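Local coordinates for putative esterase (Uncultured bacterium, PDB 7C4D), which probably hydrolyses carboxylic ester bonds, as expected of an esterase with the alpha/beta-hydrolase fold, at residues D67-Y71 with N198-S204; I140-K144 with I190-E196; I157-L161 with R171-L175. All blocks are in the same frame, centred on the assembly; numbering follows the deposited sequence.

Contact 1. Residues D67-Y71 with N198-S204; sequences DDMSY and NIINIMS
Asn-198 ND2 gives a hydrogen to Asp-67 O at 2.8 Å, nearly in line with that carbonyl, and also bonds to Ser-194 O. Asn-198 OD1 takes two donors from opposite faces of the amide plane: Met-69 N at 3.0 Å, well above the plane, and Asn-201 ND2 at 3.2 Å from within the helix. Further on, the phenol of Tyr-71, whose ring meets that of Trp-104, reaches helix 199-203, and its OH donates to a lone pair of Ile-202 O in the carbonyl plane, 2.7 Å away. A water joins the two backbones, accepting from Tyr-71 N and donating to Asn-201 O.

Within 67-71, Asp-68 OD1 accepts from Ser-70 N at 3.1 Å, an Asx turn just ahead of helix 71-84, where Ser-70 is the N-cap.

Van der Waals contact comes from Met-69. Met-69 CB lies 3.5 Å from Asn-198 CG, over the face of the amide, and a bend at chi3 (91°) brings Met-69 CE to Ile-202 CD1 at 3.9 Å.

Buried Asn-198 is probably held against flipping, and the loop after strand 51-55 is fixed by side chains of Asn-198 and Tyr-71 gripping main-chain groups of the other segment.

Contact 2. Residues I140-K144 with I190-E196; sequences IAALK and INIDSIE
Ile-190, just ahead of helix 192-196, makes a marginal contact: its CD1 lies 4.4 Å from Leu-143 CD1 on helix 131-144. Asn-191 follows as the N-cap, its OD1 accepting from Ser-194 N at 3.1 Å from above the side-chain carbonyl plane, while ND2 bonds to Asn-59 OD1. The helix starts here, and its first residue, Ile-192, packs against the neighbouring helix. Its CD1 presses on Leu-143 CB at 3.5 Å, tight for two carbons, and the two side chains cross at about a right angle. Ser-194 takes no part across the helices; its OG donates to Asp-67 O.

Glu-196 closes the segment. With CG anti to the backbone N (chi1 -175°) and the chain extended beyond it, the carboxylate is carried across to helix 131-144. Glu-196 OE2 rests 3.4 Å from Ile-140 CG2, and CG lies against the same methyl. The Lys-144 side chain crosses that of Glu-196 at about a right angle. Lys-144 NZ forms a long, weak salt bridge to Glu-196 OE1 at 3.5 Å. Replacing Glu-196 by alanine would take away the carboxylate, which is likely to leave the Lys-144 ammonium without this counter-charge and the CG2 methyl of Ile-140 less covered.

The two short segments pack nearly antiparallel, at 152° with axes 10.6 Å apart, with Ile-140, Leu-143 and Ile-192 between them and the Lys-144/Glu-196 bridge beside them. Both helices belong to the insertion between strands 113-119 and 217-222, where alpha/beta hydrolases commonly carry their cap.

Contact 3. Residues I157-L161 with R171-L175; sequences IETQL and RMFLL
Arg-171 reaches across to Glu-158 with its guanidinium, and this pair supplies the polar part of the contact. Arg-171 NH2 donates to Glu-158 OE2 at 3.3 Å, a fairly straight but long and weak bond within a salt bridge. The oxygen lies in the guanidinium plane, at its edge, yet the carboxylate and guanidinium planes are turned 59° apart, so the pair is not the flat, two-pronged kind. Arg-171 NH1 also comes to 3.1 Å from Glu-158 O, but the angle is too poor for a hydrogen bond. The bend of the arginine at chi3 (84°) helps to turn its end in over the backbone of helix 154-164. Backbone groups are served inside each helix: Leu-161 N bonds to Ile-157 O, and Leu-175 N to Arg-171 O. Thr-159 points away, and its OG1 donates to Glu-156 O.

Beside the charges, Leu-175 spreads its two methyls. Leu-175 CD1 lies 3.7 Å from Glu-158 CG, and Leu-175 CD2 is 3.8 Å from Ile-157 CG2. The Leu-161 side chain slides past in the opposite direction; Leu-161 CD2 lies 4.2 Å from Leu-175 CG.

The segments cross at 133°, with axes 10.4 Å apart. Helices 154-164 and 168-175 follow one another in the chain and pack obliquely; Ile-146, soon after helix 131-144, packs on Ile-157 and Leu-161, and Phe-173 meets Trp-254 edge-to-face.

How the contacts relate
Contacts 1 and 2 adjoin: helices 192-196 and 199-203 follow each other, Met-69 of contact 1 packs on Ile-195 of contact 2, and Ile-199 packs on Ile-140. Contact 3 stands farther from the chain's centre, its own centre about 20 Å away against 13 Å for contact 1, with 24 Å between the centres of the two. None is wholly buried. Along the chain they nest, 3 inside 2 inside 1. Contact 1 ties the helical insertion to the loop after strand 51-55 by neutral bonds to backbone groups, whereas contacts 2 and 3 join helices within that insertion, each combining aliphatic packing with one weak salt bridge.

Contact 1. Residues D67-Y71 with N198-S204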
# COMPACT_ATOMS: atom_id res chain seq x y z
N ASP A 67 -5.23 -16.79 -3.36
CA ASP A 67 -6.07 -16.44 -4.50
C ASP A 67 -6.95 -15.25 -4.14
O ASP A 67 -7.09 -14.34 -4.95
CB ASP A 67 -6.95 -17.61 -4.93
CG ASP A 67 -6.15 -18.80 -5.43
OD1 ASP A 67 -5.37 -18.63 -6.40
OD2 ASP A 67 -6.30 -19.89 -4.84
N ASP A 68 -7.54 -15.30 -2.95
CA ASP A 68 -8.31 -14.20 -2.38
C ASP A 68 -7.36 -13.11 -1.88
O ASP A 68 -6.45 -13.36 -1.08
CB ASP A 68 -9.17 -14.70 -1.21
CG ASP A 68 -10.03 -13.61 -0.63
OD1 ASP A 68 -10.44 -12.75 -1.40
OD2 ASP A 68 -10.26 -13.62 0.59
N MET A 69 -7.61 -11.89 -2.36
CA MET A 69 -6.95 -10.66 -1.93
C MET A 69 -7.98 -9.59 -1.57
O MET A 69 -7.78 -8.42 -1.85
CB MET A 69 -6.19 -10.08 -3.13
CG MET A 69 -4.78 -10.45 -3.17
SD MET A 69 -4.09 -9.61 -4.58
CE MET A 69 -3.55 -8.07 -3.82
N SER A 70 -9.11 -9.99 -0.98
CA SER A 70 -10.12 -9.04 -0.56
C SER A 70 -9.56 -8.23 0.63
O SER A 70 -8.64 -8.71 1.28
CB SER A 70 -11.35 -9.80 -0.19
OG SER A 70 -11.24 -10.35 1.11
N TYR A 71 -10.16 -7.07 0.95
CA TYR A 71 -9.69 -6.18 1.99
C TYR A 71 -9.99 -6.83 3.32
O TYR A 71 -9.31 -6.59 4.33
CB TYR A 71 -10.28 -4.78 1.85
CG TYR A 71 -9.64 -3.96 0.77
CD1 TYR A 71 -8.27 -3.67 0.84
CD2 TYR A 71 -10.36 -3.41 -0.29
CE1 TYR A 71 -7.62 -2.98 -0.16
CE2 TYR A 71 -9.74 -2.64 -1.26
CZ TYR A 71 -8.35 -2.44 -1.19
OH TYR A 71 -7.62 -1.71 -2.09
N ASN A 198 -8.61 -10.10 -8.74
CA ASN A 198 -9.12 -9.39 -7.58
C ASN A 198 -9.20 -7.88 -7.82
O ASN A 198 -9.42 -7.13 -6.86
CB ASN A 198 -8.27 -9.61 -6.32
CG ASN A 198 -8.46 -10.96 -5.68
OD1 ASN A 198 -9.22 -11.10 -4.72
ND2 ASN A 198 -7.76 -11.95 -6.22
N ILE A 199 -9.03 -7.44 -9.08
CA ILE A 199 -9.03 -6.01 -9.39
C ILE A 199 -10.32 -5.30 -8.97
O ILE A 199 -10.30 -4.12 -8.64
CB ILE A 199 -8.66 -5.74 -10.87
CG1 ILE A 199 -8.21 -4.29 -11.08
CG2 ILE A 199 -9.79 -6.14 -11.83
CD1 ILE A 199 -6.84 -3.96 -10.52
N ILE A 200 -11.46 -5.99 -8.99
CA ILE A 200 -12.70 -5.38 -8.55
C ILE A 200 -12.68 -5.19 -7.02
O ILE A 200 -13.13 -4.18 -6.51
CB ILE A 200 -13.91 -6.21 -9.07
CG1 ILE A 200 -14.04 -6.16 -10.60
CG2 ILE A 200 -15.22 -5.85 -8.37
CD1 ILE A 200 -13.93 -4.76 -11.18
N ASN A 201 -12.22 -6.23 -6.31
CA ASN A 201 -12.04 -6.24 -4.87
C ASN A 201 -11.13 -5.09 -4.43
O ASN A 201 -11.39 -4.45 -3.40
CB ASN A 201 -11.44 -7.57 -4.39
CG ASN A 201 -12.47 -8.66 -4.20
OD1 ASN A 201 -13.65 -8.43 -4.39
ND2 ASN A 201 -12.03 -9.84 -3.81
N ILE A 202 -10.11 -4.83 -5.24
CA ILE A 202 -9.03 -3.93 -4.88
C ILE A 202 -9.50 -2.49 -5.09
O ILE A 202 -9.11 -1.60 -4.32
CB ILE A 202 -7.76 -4.29 -5.68
CG1 ILE A 202 -7.11 -5.58 -5.17
CG2 ILE A 202 -6.74 -3.14 -5.72
CD1 ILE A 202 -5.96 -6.03 -6.05
N MET A 203 -10.41 -2.29 -6.07
CA MET A 203 -10.87 -0.94 -6.45
C MET A 203 -12.20 -0.58 -5.78
O MET A 203 -12.67 0.54 -5.96
CB MET A 203 -11.01 -0.74 -7.95
CG MET A 203 -9.75 -0.96 -8.73
SD MET A 203 -8.61 0.40 -8.49
CE MET A 203 -7.05 -0.43 -8.74
N SER A 204 -12.73 -1.47 -4.94
CA SER A 204 -14.04 -1.33 -4.32
C SER A 204 -13.99 -0.40 -3.11
O SER A 204 -12.95 -0.26 -2.45
CB SER A 204 -14.58 -2.67 -3.93
OG SER A 204 -13.96 -3.10 -2.74
O HOH W 1 -11.96 -6.35 -1.35

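Contact 2. Residues I140-K144 with I190-E196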
# COMPACT_ATOMS: atom_id res chain seq x y z
N ILE A 140 -1.56 -4.57 -15.31
CA ILE A 140 -1.82 -6.01 -15.28
C ILE A 140 -1.46 -6.63 -16.63
O ILE A 140 -0.73 -7.61 -16.71
CB ILE A 140 -3.27 -6.33 -14.89
CG1 ILE A 140 -3.59 -5.88 -13.46
CG2 ILE A 140 -3.56 -7.81 -15.08
CD1 ILE A 140 -5.04 -6.07 -13.03
N ALA A 141 -2.00 -6.02 -17.70
CA ALA A 141 -1.79 -6.46 -19.06
C ALA A 141 -0.30 -6.60 -19.33
O ALA A 141 0.14 -7.64 -19.80
CB ALA A 141 -2.47 -5.50 -20.02
N ALA A 142 0.46 -5.54 -19.00
CA ALA A 142 1.91 -5.51 -19.13
C ALA A 142 2.56 -6.73 -18.48
O ALA A 142 3.35 -7.42 -19.12
CB ALA A 142 2.44 -4.23 -18.54
N LEU A 143 2.19 -7.00 -17.22
CA LEU A 143 2.83 -8.01 -16.39
C LEU A 143 2.45 -9.42 -16.87
O LEU A 143 3.31 -10.31 -16.87
CB LEU A 143 2.46 -7.81 -14.92
CG LEU A 143 2.75 -6.43 -14.30
CD1 LEU A 143 2.34 -6.41 -12.84
CD2 LEU A 143 4.21 -6.04 -14.41
N LYS A 144 1.18 -9.60 -17.24
CA LYS A 144 0.65 -10.87 -17.72
C LYS A 144 1.37 -11.29 -19.01
O LYS A 144 1.48 -12.48 -19.30
CB LYS A 144 -0.86 -10.73 -17.95
CG LYS A 144 -1.61 -12.03 -18.22
CD LYS A 144 -3.06 -11.82 -18.58
CE LYS A 144 -3.66 -13.03 -19.27
NZ LYS A 144 -5.08 -13.22 -18.88
N ILE A 190 5.55 -11.72 -7.14
CA ILE A 190 4.16 -11.37 -6.87
C ILE A 190 3.17 -12.30 -7.60
O ILE A 190 3.38 -12.66 -8.75
CB ILE A 190 3.89 -9.90 -7.23
CG1 ILE A 190 4.40 -9.56 -8.63
CG2 ILE A 190 4.48 -8.98 -6.18
CD1 ILE A 190 3.87 -8.26 -9.18
N ASN A 191 2.04 -12.58 -6.94
CA ASN A 191 0.95 -13.38 -7.49
C ASN A 191 0.08 -12.54 -8.42
O ASN A 191 -1.03 -12.13 -8.04
CB ASN A 191 0.13 -13.98 -6.35
CG ASN A 191 -0.83 -15.06 -6.79
OD1 ASN A 191 -1.02 -15.28 -7.98
ND2 ASN A 191 -1.44 -15.72 -5.82
N ILE A 192 0.61 -12.29 -9.62
CA ILE A 192 -0.05 -11.51 -10.67
C ILE A 192 -1.44 -12.07 -10.98
O ILE A 192 -2.37 -11.33 -11.25
CB ILE A 192 0.86 -11.45 -11.92
CG1 ILE A 192 2.29 -11.09 -11.50
CG2 ILE A 192 0.30 -10.55 -13.01
CD1 ILE A 192 3.00 -10.16 -12.43
N ASP A 193 -1.60 -13.39 -10.90
CA ASP A 193 -2.87 -14.01 -11.23
C ASP A 193 -3.94 -13.61 -10.21
O ASP A 193 -5.06 -13.25 -10.60
CB ASP A 193 -2.78 -15.53 -11.37
CG ASP A 193 -4.04 -16.11 -12.00
OD1 ASP A 193 -4.29 -15.79 -13.19
OD2 ASP A 193 -4.79 -16.81 -11.29
N SER A 194 -3.60 -13.75 -8.92
CA SER A 194 -4.54 -13.36 -7.87
C SER A 194 -4.87 -11.87 -7.99
O SER A 194 -6.02 -11.47 -7.85
CB SER A 194 -4.06 -13.75 -6.49
OG SER A 194 -4.87 -13.17 -5.46
N ILE A 195 -3.85 -11.05 -8.28
CA ILE A 195 -4.05 -9.61 -8.42
C ILE A 195 -5.11 -9.32 -9.49
O ILE A 195 -6.08 -8.61 -9.23
CB ILE A 195 -2.72 -8.86 -8.66
CG1 ILE A 195 -1.79 -8.86 -7.44
CG2 ILE A 195 -2.95 -7.46 -9.18
CD1 ILE A 195 -0.40 -8.31 -7.71
N GLU A 196 -4.91 -9.89 -10.69
CA GLU A 196 -5.82 -9.74 -11.83
C GLU A 196 -7.24 -10.16 -11.47
O GLU A 196 -8.17 -9.42 -11.73
CB GLU A 196 -5.35 -10.52 -13.05
CG GLU A 196 -6.21 -10.27 -14.28
CD GLU A 196 -5.73 -10.86 -15.60
OE1 GLU A 196 -5.55 -12.10 -15.65
OE2 GLU A 196 -5.53 -10.09 -16.57

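Contact 3. Residues I157-L161 with R171-L175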
# COMPACT_ATOMS: atom_id res chain seq x y z
N ILE A 157 13.98 -7.41 -19.72
CA ILE A 157 12.67 -7.21 -19.13
C ILE A 157 12.36 -5.71 -19.11
O ILE A 157 11.22 -5.31 -19.33
CB ILE A 157 12.57 -7.81 -17.71
CG1 ILE A 157 13.47 -9.04 -17.51
CG2 ILE A 157 11.12 -8.08 -17.33
CD1 ILE A 157 12.77 -10.39 -17.64
N GLU A 158 13.40 -4.91 -18.85
CA GLU A 158 13.28 -3.46 -18.75
C GLU A 158 12.87 -2.88 -20.10
O GLU A 158 11.94 -2.08 -20.17
CB GLU A 158 14.59 -2.86 -18.23
CG GLU A 158 14.45 -1.39 -17.83
CD GLU A 158 15.56 -0.47 -18.32
OE1 GLU A 158 16.36 -0.91 -19.17
OE2 GLU A 158 15.61 0.68 -17.85
N THR A 159 13.56 -3.31 -21.17
CA THR A 159 13.32 -2.81 -22.52
C THR A 159 11.99 -3.34 -23.07
O THR A 159 11.39 -2.70 -23.93
CB THR A 159 14.52 -3.08 -23.45
OG1 THR A 159 14.86 -4.47 -23.36
CG2 THR A 159 15.74 -2.25 -23.11
N GLN A 160 11.55 -4.49 -22.56
CA GLN A 160 10.24 -5.05 -22.89
C GLN A 160 9.13 -4.16 -22.33
O GLN A 160 8.14 -3.89 -23.01
CB GLN A 160 10.10 -6.47 -22.35
CG GLN A 160 10.76 -7.52 -23.23
CD GLN A 160 10.86 -8.85 -22.52
OE1 GLN A 160 9.87 -9.55 -22.33
NE2 GLN A 160 12.07 -9.20 -22.11
N LEU A 161 9.30 -3.72 -21.07
CA LEU A 161 8.35 -2.86 -20.37
C LEU A 161 8.46 -1.42 -20.87
O LEU A 161 7.58 -0.60 -20.60
CB LEU A 161 8.61 -2.94 -18.86
CG LEU A 161 7.49 -3.52 -17.98
CD1 LEU A 161 7.07 -4.91 -18.46
CD2 LEU A 161 7.93 -3.60 -16.53
N ARG A 171 8.27 1.81 -14.12
CA ARG A 171 8.93 0.67 -14.73
C ARG A 171 9.79 -0.06 -13.70
O ARG A 171 9.63 -1.27 -13.55
CB ARG A 171 9.76 1.08 -15.96
CG ARG A 171 8.98 1.33 -17.24
CD ARG A 171 9.71 2.21 -18.25
NE ARG A 171 10.67 1.58 -19.14
CZ ARG A 171 11.98 1.45 -18.91
NH1 ARG A 171 12.76 0.87 -19.80
NH2 ARG A 171 12.51 1.90 -17.78
N MET A 172 10.69 0.66 -13.01
CA MET A 172 11.60 0.03 -12.05
C MET A 172 10.87 -0.38 -10.77
O MET A 172 11.26 -1.36 -10.13
CB MET A 172 12.80 0.89 -11.67
CG MET A 172 14.03 0.60 -12.51
SD MET A 172 14.08 1.65 -13.99
CE MET A 172 14.41 3.25 -13.26
N PHE A 173 9.83 0.40 -10.41
CA PHE A 173 8.90 0.08 -9.33
C PHE A 173 8.37 -1.35 -9.54
O PHE A 173 8.50 -2.22 -8.65
CB PHE A 173 7.84 1.18 -9.21
CG PHE A 173 6.76 0.89 -8.20
CD1 PHE A 173 6.96 1.15 -6.84
CD2 PHE A 173 5.58 0.28 -8.59
CE1 PHE A 173 6.00 0.81 -5.90
CE2 PHE A 173 4.62 -0.06 -7.65
CZ PHE A 173 4.83 0.20 -6.31
N LEU A 174 7.88 -1.59 -10.76
CA LEU A 174 7.32 -2.89 -11.12
C LEU A 174 8.41 -3.95 -11.19
O LEU A 174 8.20 -5.10 -10.79
CB LEU A 174 6.58 -2.76 -12.45
CG LEU A 174 5.33 -1.87 -12.41
CD1 LEU A 174 4.78 -1.62 -13.81
CD2 LEU A 174 4.28 -2.49 -11.52
N LEU A 175 9.59 -3.55 -11.67
CA LEU A 175 10.70 -4.45 -11.92
C LEU A 175 11.40 -4.82 -10.62
O LEU A 175 12.30 -5.67 -10.61
CB LEU A 175 11.72 -3.76 -12.85
CG LEU A 175 11.49 -3.85 -14.35
CD1 LEU A 175 12.52 -3.00 -15.07
CD2 LEU A 175 11.54 -5.29 -14.85